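Local coordinates for protein antibiotic biosynthesis monooxygenase (Shewanella loihica, PDB 2RIL) that probably acts as a monooxygenase of the antibiotic biosynthesis type, as a dimer of small subunits with the dimeric alpha-beta barrel fold, at residues K18-A21 / A22-Y25; Y25-A28 / H29-F32; A66-Y69 / Q70-K74. All blocks are in the same frame, centred on the assembly; numbering follows the deposited sequence. Where two conformers were deposited one is given.

In the fold
Helix 19-33 and helix 65-79 follow the first and third strands of a beta-alpha-beta-beta-alpha-beta chain whose strand order, 2-3-1-4, marks the ferredoxin-like subunit of dimeric alpha-beta barrels. Contacts 1 and 2 are successive stretches of helix 19-33, their centres about 11 Å apart, and share Y25; both touch the second subunit. Contact 3 comes later, on helix 65-79, and no other chain of the assembly touches it. Its centre lies about 15 Å from that of contact 2, and F32 packs on A71 and K74 between them, whereas contact 1 is about 24 Å away. Residues 18-32 thus face both their own sheet and the second subunit, whereas 66-74 pack within their own subunit.

Contact 1: residues K18-A21 / A22-Y25; sequences KLEA and AIEY
E20 and E24, one turn apart, bring their carboxylates together at the start of helix 19-33, the first helix of a ferredoxin-like subunit in a dimeric alpha-beta barrel. Four successive i to i+4 backbone bonds run through the first two turns. K18, at the N-cap position, accepts from A22 (N to K18 O, 3.0 Å), and I23 N binds L19 O at 2.9 Å with an N-H...O angle of 169°. E24 N to E20 O and Y25 N to A21 O continue the series.

The apolar pairing lies on the flank turned to the rest of the fold. L19 CG meets I23 CD1 at 4.0 Å, the two branched chains crossing at an angle. L19 also touches L56 on strand 56-62, as does A22, whose small methyl suits a buried position close to the sheet. I23 reaches I97 of the second subunit, and an apolar side chain suits this buried place at the dimer boundary.

The acidic pair is exposed, as suits long polar chains, and E20 also packs on R98 of the second subunit. E20 leaves the backbone with CG anti to its N (chi1 -176°) and then bends at chi2, which swings its carboxylate along the helix to meet E24. E24 keeps an extended chain beyond CG and comes from the next turn. With two acids this close, one group probably holds a proton, and the closeness may raise its pKa. Their carboxylate planes stand 73° apart, and E20 OE2 lies only 2.6 Å from E24 OE2.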
ATOM      1  N   LYS A  18      -6.146  19.785  -0.657  1.00 16.16           N
ATOM      2  CA  LYS A  18      -4.917  19.978   0.121  1.00 16.77           C
ATOM      3  C   LYS A  18      -3.790  18.968  -0.185  1.00 14.99           C
ATOM      4  O   LYS A  18      -2.932  18.716   0.676  1.00 15.14           O
ATOM      5  CB  LYS A  18      -5.175  19.921   1.614  1.00 18.41           C
ATOM      6  CG  LYS A  18      -6.296  20.829   2.097  1.00 22.88           C
ATOM      7  CD  LYS A  18      -6.063  22.268   1.769  1.00 28.55           C
ATOM      8  CE  LYS A  18      -5.386  22.957   2.915  1.00 31.65           C
ATOM      9  NZ  LYS A  18      -5.161  24.383   2.599  1.00 35.12           N
ATOM     10  N   LEU A  19      -3.776  18.431  -1.395  1.00 13.92           N
ATOM     11  CA  LEU A  19      -2.777  17.421  -1.737  1.00 13.98           C
ATOM     12  C   LEU A  19      -1.343  17.936  -1.615  1.00 12.32           C
ATOM     13  O   LEU A  19      -0.493  17.290  -1.015  1.00 11.28           O
ATOM     14  CB  LEU A  19      -3.028  16.885  -3.125  1.00 14.04           C
ATOM     15  CG  LEU A  19      -2.056  15.821  -3.634  1.00 15.57           C
ATOM     16  CD1 LEU A  19      -2.107  14.576  -2.729  1.00 17.49           C
ATOM     17  CD2 LEU A  19      -2.385  15.484  -5.094  1.00 17.11           C
ATOM     18  N   GLU A  20      -1.070  19.132  -2.137  1.00 11.82           N
ATOM     19  CA  GLU A  20       0.317  19.587  -2.107  1.00 11.57           C
ATOM     20  C   GLU A  20       0.797  19.811  -0.684  1.00 11.31           C
ATOM     21  O   GLU A  20       1.939  19.499  -0.347  1.00 11.17           O
ATOM     22  CB  GLU A  20       0.532  20.845  -2.971  1.00 11.90           C
ATOM     23  CG  GLU A  20       1.989  21.287  -3.049  1.00 12.42           C
ATOM     24  CD  GLU A  20       2.921  20.329  -3.775  1.00 14.05           C
ATOM     25  OE1 GLU A  20       2.450  19.553  -4.601  1.00 12.93           O
ATOM     26  OE2 GLU A  20       4.169  20.332  -3.537  1.00 14.49           O
ATOM     27  N   ALA A  21      -0.051  20.393   0.162  1.00 12.05           N
ATOM     28  CA  ALA A  21       0.298  20.579   1.540  1.00 11.61           C
ATOM     29  C   ALA A  21       0.587  19.236   2.212  1.00 11.94           C
ATOM     30  O   ALA A  21       1.504  19.115   3.016  1.00 13.00           O
ATOM     31  CB  ALA A  21      -0.821  21.327   2.304  1.00 13.47           C
ATOM     32  N   ALA A  22      -0.219  18.231   1.894  1.00 11.77           N
ATOM     33  CA  ALA A  22      -0.016  16.883   2.471  1.00 11.86           C
ATOM     34  C   ALA A  22       1.308  16.294   2.013  1.00 11.01           C
ATOM     35  O   ALA A  22       2.034  15.707   2.827  1.00 11.42           O
ATOM     36  CB  ALA A  22      -1.167  15.966   2.068  1.00 12.75           C
ATOM     37  N   ILE A  23       1.625  16.423   0.717  1.00 10.04           N
ATOM     38  CA  ILE A  23       2.948  15.982   0.206  1.00  8.80           C
ATOM     39  C   ILE A  23       4.086  16.626   0.957  1.00  8.93           C
ATOM     40  O   ILE A  23       5.011  15.956   1.386  1.00  9.16           O
ATOM     41  CB  ILE A  23       3.100  16.186  -1.331  1.00  8.45           C
ATOM     42  CG1 ILE A  23       2.081  15.326  -2.104  1.00  9.61           C
ATOM     43  CG2 ILE A  23       4.530  15.879  -1.801  1.00 10.09           C
ATOM     44  CD1 ILE A  23       1.939  15.760  -3.595  1.00  9.67           C
ATOM     45  N   GLU A  24       3.996  17.934   1.155  1.00 10.39           N
ATOM     46  CA  GLU A  24       5.105  18.662   1.755  1.00 12.11           C
ATOM     47  C   GLU A  24       5.265  18.293   3.246  1.00 12.75           C
ATOM     48  O   GLU A  24       6.381  18.181   3.741  1.00 13.60           O
ATOM     49  CB  GLU A  24       4.923  20.177   1.479  1.00 12.91           C
ATOM     50  CG  GLU A  24       5.134  20.456  -0.007  1.00 13.87           C
ATOM     51  CD  GLU A  24       4.869  21.876  -0.485  1.00 15.73           C
ATOM     52  OE1 GLU A  24       4.804  22.792   0.341  1.00 18.34           O
ATOM     53  OE2 GLU A  24       4.761  22.063  -1.734  1.00 17.17           O
ATOM     54  N   TYR A  25       4.148  18.052   3.932  1.00 14.71           N
ATOM     55  CA  TYR A  25       4.162  17.515   5.306  1.00 14.73           C
ATOM     56  C   TYR A  25       4.855  16.157   5.319  1.00 13.62           C
ATOM     57  O   TYR A  25       5.754  15.901   6.123  1.00 13.45           O
ATOM     58  CB  TYR A  25       2.702  17.400   5.819  1.00 17.96           C
ATOM     59  CG  TYR A  25       2.513  16.704   7.143  1.00 20.70           C
ATOM     60  CD1 TYR A  25       2.280  15.324   7.218  1.00 23.34           C
ATOM     61  CD2 TYR A  25       2.476  17.441   8.301  1.00 25.30           C
ATOM     62  CE1 TYR A  25       2.093  14.704   8.466  1.00 25.27           C
ATOM     63  CE2 TYR A  25       2.280  16.841   9.529  1.00 26.56           C
ATOM     64  CZ  TYR A  25       2.073  15.487   9.604  1.00 25.00           C
ATOM     65  OH  TYR A  25       1.877  14.930  10.863  1.00 26.82           O
TER

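Contact 2: residues Y25-A28 / H29-F32; sequences YWEA and HRDF
Y25 and H29 meet one turn apart on helix 19-33, held by both backbone and imidazole. Y25 O accepts twice: from H29 N at 3.2 Å, and from H29 ND1 at 2.8 Å. The second donor stands above the carbonyl plane, while the oxygen lies at the edge of the imidazole, in its plane. With CG beside its own backbone N (chi1 -69°), the histidine folds back along the helix to reach this carbonyl. The same fold places H29 CE1 over one face of the phenol ring, 3.3 Å from Y25 CZ, with the two ring planes inclined at 37°. An imidazole suits the place because it can donate and pack at once.

W26 comes next, buried against T42 and L44 of strand 39-47. R30 CB sits over the face of its six-membered ring, 3.9 Å from the centroid, in a CH-pi contact. Bends at chi2 and chi3 then curl the arginine so that W26 CZ3 lies over one face of the guanidinium, whose plane is steeply inclined to the indole. R30 has two conformers, so the placing of its guanidinium is tentative.

E27 carries its carboxylate on an extended chain beside R30, and a water joins E27 OE2 to R30 NH2. The firmer partner of E27 is R98 of the second subunit, in a salt bridge. In the R30 conformer described, R30 NH1 makes a salt bridge to D31 OD1 (2.9 Å), meeting it from above the carboxylate plane, and R30 NH2 pairs with the terminal carboxylate of T99 of the second subunit. The chemistry implies an apolar, aromatic base beneath a charged network, one that ties this helix to the carboxy-terminal end of the partner chain.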
ATOM      1  N   TYR A  25       4.148  18.052   3.932  1.00 14.71           N
ATOM      2  CA  TYR A  25       4.162  17.515   5.306  1.00 14.73           C
ATOM      3  C   TYR A  25       4.855  16.157   5.319  1.00 13.62           C
ATOM      4  O   TYR A  25       5.754  15.901   6.123  1.00 13.45           O
ATOM      5  CB  TYR A  25       2.702  17.400   5.819  1.00 17.96           C
ATOM      6  CG  TYR A  25       2.513  16.704   7.143  1.00 20.70           C
ATOM      7  CD1 TYR A  25       2.280  15.324   7.218  1.00 23.34           C
ATOM      8  CD2 TYR A  25       2.476  17.441   8.301  1.00 25.30           C
ATOM      9  CE1 TYR A  25       2.093  14.704   8.466  1.00 25.27           C
ATOM     10  CE2 TYR A  25       2.280  16.841   9.529  1.00 26.56           C
ATOM     11  CZ  TYR A  25       2.073  15.487   9.604  1.00 25.00           C
ATOM     12  OH  TYR A  25       1.877  14.930  10.863  1.00 26.82           O
ATOM     13  N   TRP A  26       4.465  15.307   4.379  1.00 12.23           N
ATOM     14  CA  TRP A  26       5.035  13.985   4.277  1.00 11.88           C
ATOM     15  C   TRP A  26       6.545  14.089   4.039  1.00 10.83           C
ATOM     16  O   TRP A  26       7.326  13.379   4.685  1.00 11.37           O
ATOM     17  CB  TRP A  26       4.335  13.183   3.183  1.00 10.87           C
ATOM     18  CG  TRP A  26       4.999  11.834   3.056  1.00  9.75           C
ATOM     19  CD1 TRP A  26       4.731  10.698   3.778  1.00 10.30           C
ATOM     20  CD2 TRP A  26       6.112  11.501   2.219  1.00  8.38           C
ATOM     21  NE1 TRP A  26       5.560   9.679   3.401  1.00  9.45           N
ATOM     22  CE2 TRP A  26       6.424  10.145   2.446  1.00  7.69           C
ATOM     23  CE3 TRP A  26       6.860  12.211   1.279  1.00  8.51           C
ATOM     24  CZ2 TRP A  26       7.456   9.512   1.785  1.00  8.34           C
ATOM     25  CZ3 TRP A  26       7.886  11.580   0.645  1.00  8.73           C
ATOM     26  CH2 TRP A  26       8.159  10.226   0.875  1.00  8.49           C
ATOM     27  N   GLU A  27       6.979  14.982   3.142  1.00 10.25           N
ATOM     28  CA  GLU A  27       8.399  15.147   2.854  1.00 10.49           C
ATOM     29  C   GLU A  27       9.235  15.546   4.060  1.00 11.40           C
ATOM     30  O   GLU A  27      10.335  15.045   4.238  1.00 10.79           O
ATOM     31  CB  GLU A  27       8.588  16.190   1.770  1.00  9.94           C
ATOM     32  CG  GLU A  27       8.119  15.742   0.374  1.00  9.89           C
ATOM     33  CD  GLU A  27       8.071  16.873  -0.619  1.00 10.26           C
ATOM     34  OE1 GLU A  27       7.569  17.967  -0.234  1.00 10.68           O
ATOM     35  OE2 GLU A  27       8.527  16.657  -1.786  1.00 10.41           O
ATOM     36  N   ALA A  28       8.696  16.445   4.882  1.00 11.83           N
ATOM     37  CA  ALA A  28       9.394  16.845   6.100  1.00 13.00           C
ATOM     38  C   ALA A  28       9.618  15.655   7.030  1.00 12.86           C
ATOM     39  O   ALA A  28      10.703  15.517   7.615  1.00 13.96           O
ATOM     40  CB  ALA A  28       8.619  17.993   6.790  1.00 13.03           C
ATOM     41  N   HIS A  29       8.609  14.801   7.136  1.00 11.94           N
ATOM     42  CA  HIS A  29       8.722  13.579   7.899  1.00 12.27           C
ATOM     43  C   HIS A  29       9.678  12.558   7.293  1.00 11.58           C
ATOM     44  O   HIS A  29      10.461  11.974   8.010  1.00 11.58           O
ATOM     45  CB  HIS A  29       7.352  12.990   8.176  1.00 12.83           C
ATOM     46  CG  HIS A  29       6.558  13.812   9.136  1.00 14.19           C
ATOM     47  ND1 HIS A  29       6.039  15.044   8.800  1.00 17.80           N
ATOM     48  CD2 HIS A  29       6.200  13.593  10.428  1.00 18.77           C
ATOM     49  CE1 HIS A  29       5.396  15.547   9.846  1.00 18.62           C
ATOM     50  NE2 HIS A  29       5.491  14.685  10.848  1.00 18.46           N
ATOM     51  N   ARG A  30       9.634  12.390   5.979  0.50 10.85           N
ATOM     52  CA  ARG A  30      10.570  11.539   5.279  0.50 10.77           C
ATOM     53  C   ARG A  30      12.023  11.974   5.490  0.50 10.77           C
ATOM     54  O   ARG A  30      12.908  11.140   5.656  0.50 11.53           O
ATOM     55  CB  ARG A  30      10.209  11.508   3.799  0.50 10.94           C
ATOM     56  CG  ARG A  30      11.149  10.661   2.994  0.50 11.87           C
ATOM     57  CD  ARG A  30      12.215  11.474   2.306  0.50 12.96           C
ATOM     58  NE  ARG A  30      11.799  11.750   0.931  0.50 13.63           N
ATOM     59  CZ  ARG A  30      11.480  12.941   0.427  0.50 14.09           C
ATOM     60  NH1 ARG A  30      11.523  14.065   1.146  0.50 16.38           N
ATOM     61  NH2 ARG A  30      11.130  13.012  -0.842  0.50 13.57           N
ATOM     62  N   ASP A  31      12.262  13.283   5.456  1.00 11.55           N
ATOM     63  CA  ASP A  31      13.599  13.780   5.699  1.00 12.10           C
ATOM     64  C   ASP A  31      14.112  13.401   7.100  1.00 12.17           C
ATOM     65  O   ASP A  31      15.285  13.076   7.241  1.00 14.39           O
ATOM     66  CB  ASP A  31      13.680  15.291   5.470  1.00 13.07           C
ATOM     67  CG  ASP A  31      13.448  15.686   4.020  1.00 14.86           C
ATOM     68  OD1 ASP A  31      13.479  14.821   3.125  1.00 15.85           O
ATOM     69  OD2 ASP A  31      13.226  16.895   3.765  1.00 19.31           O
ATOM     70  N   PHE A  32      13.250  13.392   8.100  1.00 12.14           N
ATOM     71  CA  PHE A  32      13.657  12.916   9.424  1.00 10.86           C
ATOM     72  C   PHE A  32      13.896  11.412   9.411  1.00 11.95           C
ATOM     73  O   PHE A  32      14.912  10.918   9.830  1.00 12.05           O
ATOM     74  CB  PHE A  32      12.583  13.229  10.475  1.00 12.73           C
ATOM     75  CG  PHE A  32      12.928  12.724  11.825  1.00 13.80           C
ATOM     76  CD1 PHE A  32      13.724  13.486  12.691  1.00 16.42           C
ATOM     77  CD2 PHE A  32      12.519  11.462  12.247  1.00 14.64           C
ATOM     78  CE1 PHE A  32      14.079  12.986  13.927  1.00 17.01           C
ATOM     79  CE2 PHE A  32      12.835  10.996  13.495  1.00 15.55           C
ATOM     80  CZ  PHE A  32      13.619  11.760  14.336  1.00 16.77           C
TER
HETATM   81  O   HOH W   1      10.877  15.513  -2.146  1.00 15.62           O

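Contact 3: residues A66-Y69 / Q70-K74; sequences ADFY and QAAQK
A66 and Q70 are joined through the backbone, Q70 N binding A66 O at 2.9 Å, and the glutamine side chain packs over the same oxygen. Q70 CG stands anti to its own carbonyl carbon and beside its N (chi1 -70°), which turns the chain back along helix 65-79 toward A66. The chain then runs extended, so that Q70 NE2 ends 3.7 Å from A66 CB, whose methyl gives the amide an apolar surface to lie near. Two conformers of Q70 were deposited, so this placing of its side chain is tentative.

D67 takes a similar first torsion, which carries its carboxylate to the flank where the Q70 amide lies. The two polar groups do not meet directly: D67 OD1 and Q70 OE1 are 3.9 Å apart, with the carboxylate and amide planes inclined at 67°. In this conformer a water donating to both oxygens, 2.6 Å from D67 OD1, lets the two acceptors lie near each other; a glutamine and an aspartate suit such a hydrated flank.

F68 departs differently, its CG pointing away from the backbone N, and its ring lies on the side of the helix turned to the rest of the subunit. There F68 CE2 touches A72 CB at 4.2 Å, a light contact that leaves the ring mainly to partners beyond the helix. Y69 sends its ring back toward the preceding turn, where its hydroxyl is hydrogen-bonded to E65.

Helix 65-79 packs beside helix 19-33 and over the sheet: F68 meets W62 edge-to-face and touches L93 of strand 92-98, while F68 and A71 rest on M33 and K74 on F32, both of helix 19-33.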
ATOM      1  N   ALA A  66      12.505  -3.472  14.756  1.00  9.35           N
ATOM      2  CA  ALA A  66      13.145  -2.692  15.803  1.00  8.79           C
ATOM      3  C   ALA A  66      13.575  -1.331  15.293  1.00  7.85           C
ATOM      4  O   ALA A  66      13.393  -0.298  15.960  1.00  9.34           O
ATOM      5  CB  ALA A  66      14.364  -3.456  16.349  1.00  9.81           C
ATOM      6  N   ASP A  67      14.223  -1.309  14.122  1.00  9.17           N
ATOM      7  CA  ASP A  67      14.653  -0.031  13.564  1.00  8.75           C
ATOM      8  C   ASP A  67      13.512   0.915  13.299  1.00  8.79           C
ATOM      9  O   ASP A  67      13.563   2.132  13.626  1.00 10.11           O
ATOM     10  CB  ASP A  67      15.511  -0.209  12.333  1.00  9.55           C
ATOM     11  CG  ASP A  67      16.862  -0.794  12.621  1.00 12.18           C
ATOM     12  OD1 ASP A  67      17.300  -0.711  13.757  1.00 14.75           O
ATOM     13  OD2 ASP A  67      17.562  -1.292  11.692  1.00 16.52           O
ATOM     14  N   PHE A  68      12.456   0.394  12.700  1.00  9.01           N
ATOM     15  CA  PHE A  68      11.305   1.251  12.501  1.00  8.73           C
ATOM     16  C   PHE A  68      10.703   1.811  13.798  1.00  9.67           C
ATOM     17  O   PHE A  68      10.430   3.020  13.891  1.00  9.93           O
ATOM     18  CB  PHE A  68      10.201   0.498  11.724  1.00  8.79           C
ATOM     19  CG  PHE A  68       8.950   1.299  11.625  1.00  9.50           C
ATOM     20  CD1 PHE A  68       8.842   2.293  10.682  1.00 10.95           C
ATOM     21  CD2 PHE A  68       7.945   1.126  12.548  1.00 10.53           C
ATOM     22  CE1 PHE A  68       7.724   3.118  10.658  1.00 11.84           C
ATOM     23  CE2 PHE A  68       6.810   1.946  12.515  1.00 11.50           C
ATOM     24  CZ  PHE A  68       6.721   2.937  11.570  1.00 12.73           C
ATOM     25  N   TYR A  69      10.497   0.937  14.790  1.00 10.06           N
ATOM     26  CA  TYR A  69       9.869   1.363  16.044  1.00 11.57           C
ATOM     27  C   TYR A  69      10.720   2.391  16.773  1.00 11.95           C
ATOM     28  O   TYR A  69      10.189   3.337  17.337  1.00 12.65           O
ATOM     29  CB  TYR A  69       9.572   0.194  16.970  1.00 13.33           C
ATOM     30  CG  TYR A  69       8.637  -0.841  16.468  1.00 16.48           C
ATOM     31  CD1 TYR A  69       7.436  -0.513  15.920  1.00 15.77           C
ATOM     32  CD2 TYR A  69       8.934  -2.188  16.669  1.00 17.01           C
ATOM     33  CE1 TYR A  69       6.561  -1.541  15.439  1.00 16.52           C
ATOM     34  CE2 TYR A  69       8.084  -3.166  16.254  1.00 20.00           C
ATOM     35  CZ  TYR A  69       6.898  -2.832  15.651  1.00 16.06           C
ATOM     36  OH  TYR A  69       6.097  -3.892  15.266  1.00 20.15           O
ATOM     37  N   GLN A  70      12.025   2.170  16.743  0.50 12.46           N
ATOM     38  CA  GLN A  70      12.997   3.091  17.342  0.50 13.32           C
ATOM     39  C   GLN A  70      12.889   4.509  16.669  0.50 12.51           C
ATOM     40  O   GLN A  70      12.843   5.537  17.350  0.50 13.83           O
ATOM     41  CB  GLN A  70      14.417   2.408  17.317  0.50 13.70           C
ATOM     42  CG  GLN A  70      14.537   1.171  18.343  0.50 16.73           C
ATOM     43  CD  GLN A  70      15.766   0.169  18.173  0.50 15.71           C
ATOM     44  OE1 GLN A  70      16.744   0.453  17.475  0.50 19.34           O
ATOM     45  NE2 GLN A  70      15.675  -1.018  18.819  0.50 12.63           N
ATOM     46  N   ALA A  71      12.763   4.536  15.331  1.00 12.22           N
ATOM     47  CA  ALA A  71      12.692   5.744  14.522  1.00 11.67           C
ATOM     48  C   ALA A  71      11.348   6.442  14.769  1.00 11.38           C
ATOM     49  O   ALA A  71      11.276   7.665  14.911  1.00 12.04           O
ATOM     50  CB  ALA A  71      12.807   5.379  13.059  1.00 12.64           C
ATOM     51  N   ALA A  72      10.271   5.656  14.849  1.00 11.26           N
ATOM     52  CA  ALA A  72       8.926   6.233  15.125  1.00 12.16           C
ATOM     53  C   ALA A  72       8.844   6.930  16.502  1.00 13.20           C
ATOM     54  O   ALA A  72       8.236   8.018  16.640  1.00 13.84           O
ATOM     55  CB  ALA A  72       7.829   5.150  14.995  1.00 13.57           C
ATOM     56  N   GLN A  73       9.474   6.331  17.510  1.00 13.76           N
ATOM     57  CA  GLN A  73       9.542   6.928  18.855  1.00 14.26           C
ATOM     58  C   GLN A  73      10.319   8.242  18.800  1.00 14.44           C
ATOM     59  O   GLN A  73       9.882   9.276  19.330  1.00 14.65           O
ATOM     60  CB  GLN A  73      10.201   5.956  19.833  1.00 15.92           C
ATOM     61  CG  GLN A  73      10.300   6.553  21.275  1.00 16.51           C
ATOM     62  CD  GLN A  73      11.047   5.734  22.348  1.00 20.86           C
ATOM     63  OE1 GLN A  73      10.961   4.509  22.386  1.00 28.71           O
ATOM     64  NE2 GLN A  73      11.690   6.452  23.318  1.00 27.13           N
ATOM     65  N   LYS A  74      11.454   8.230  18.101  1.00 12.62           N
ATOM     66  CA  LYS A  74      12.213   9.484  17.922  1.00 14.64           C
ATOM     67  C   LYS A  74      11.446  10.576  17.183  1.00 14.58           C
ATOM     68  O   LYS A  74      11.544  11.764  17.534  1.00 13.85           O
ATOM     69  CB  LYS A  74      13.572   9.246  17.270  1.00 14.56           C
ATOM     70  CG  LYS A  74      14.532   8.393  18.076  1.00 16.45           C
ATOM     71  CD  LYS A  74      15.890   8.395  17.392  1.00 19.44           C
ATOM     72  CE  LYS A  74      16.912   7.530  18.134  1.00 23.61           C
ATOM     73  NZ  LYS A  74      17.080   6.142  17.584  1.00 27.07           N
TER
HETATM   74  O   HOH W   2      18.243  -1.796  15.968  1.00 18.51           O
HETATM   75  O   HOH W   3      17.519   2.057  15.613  1.00 20.77           O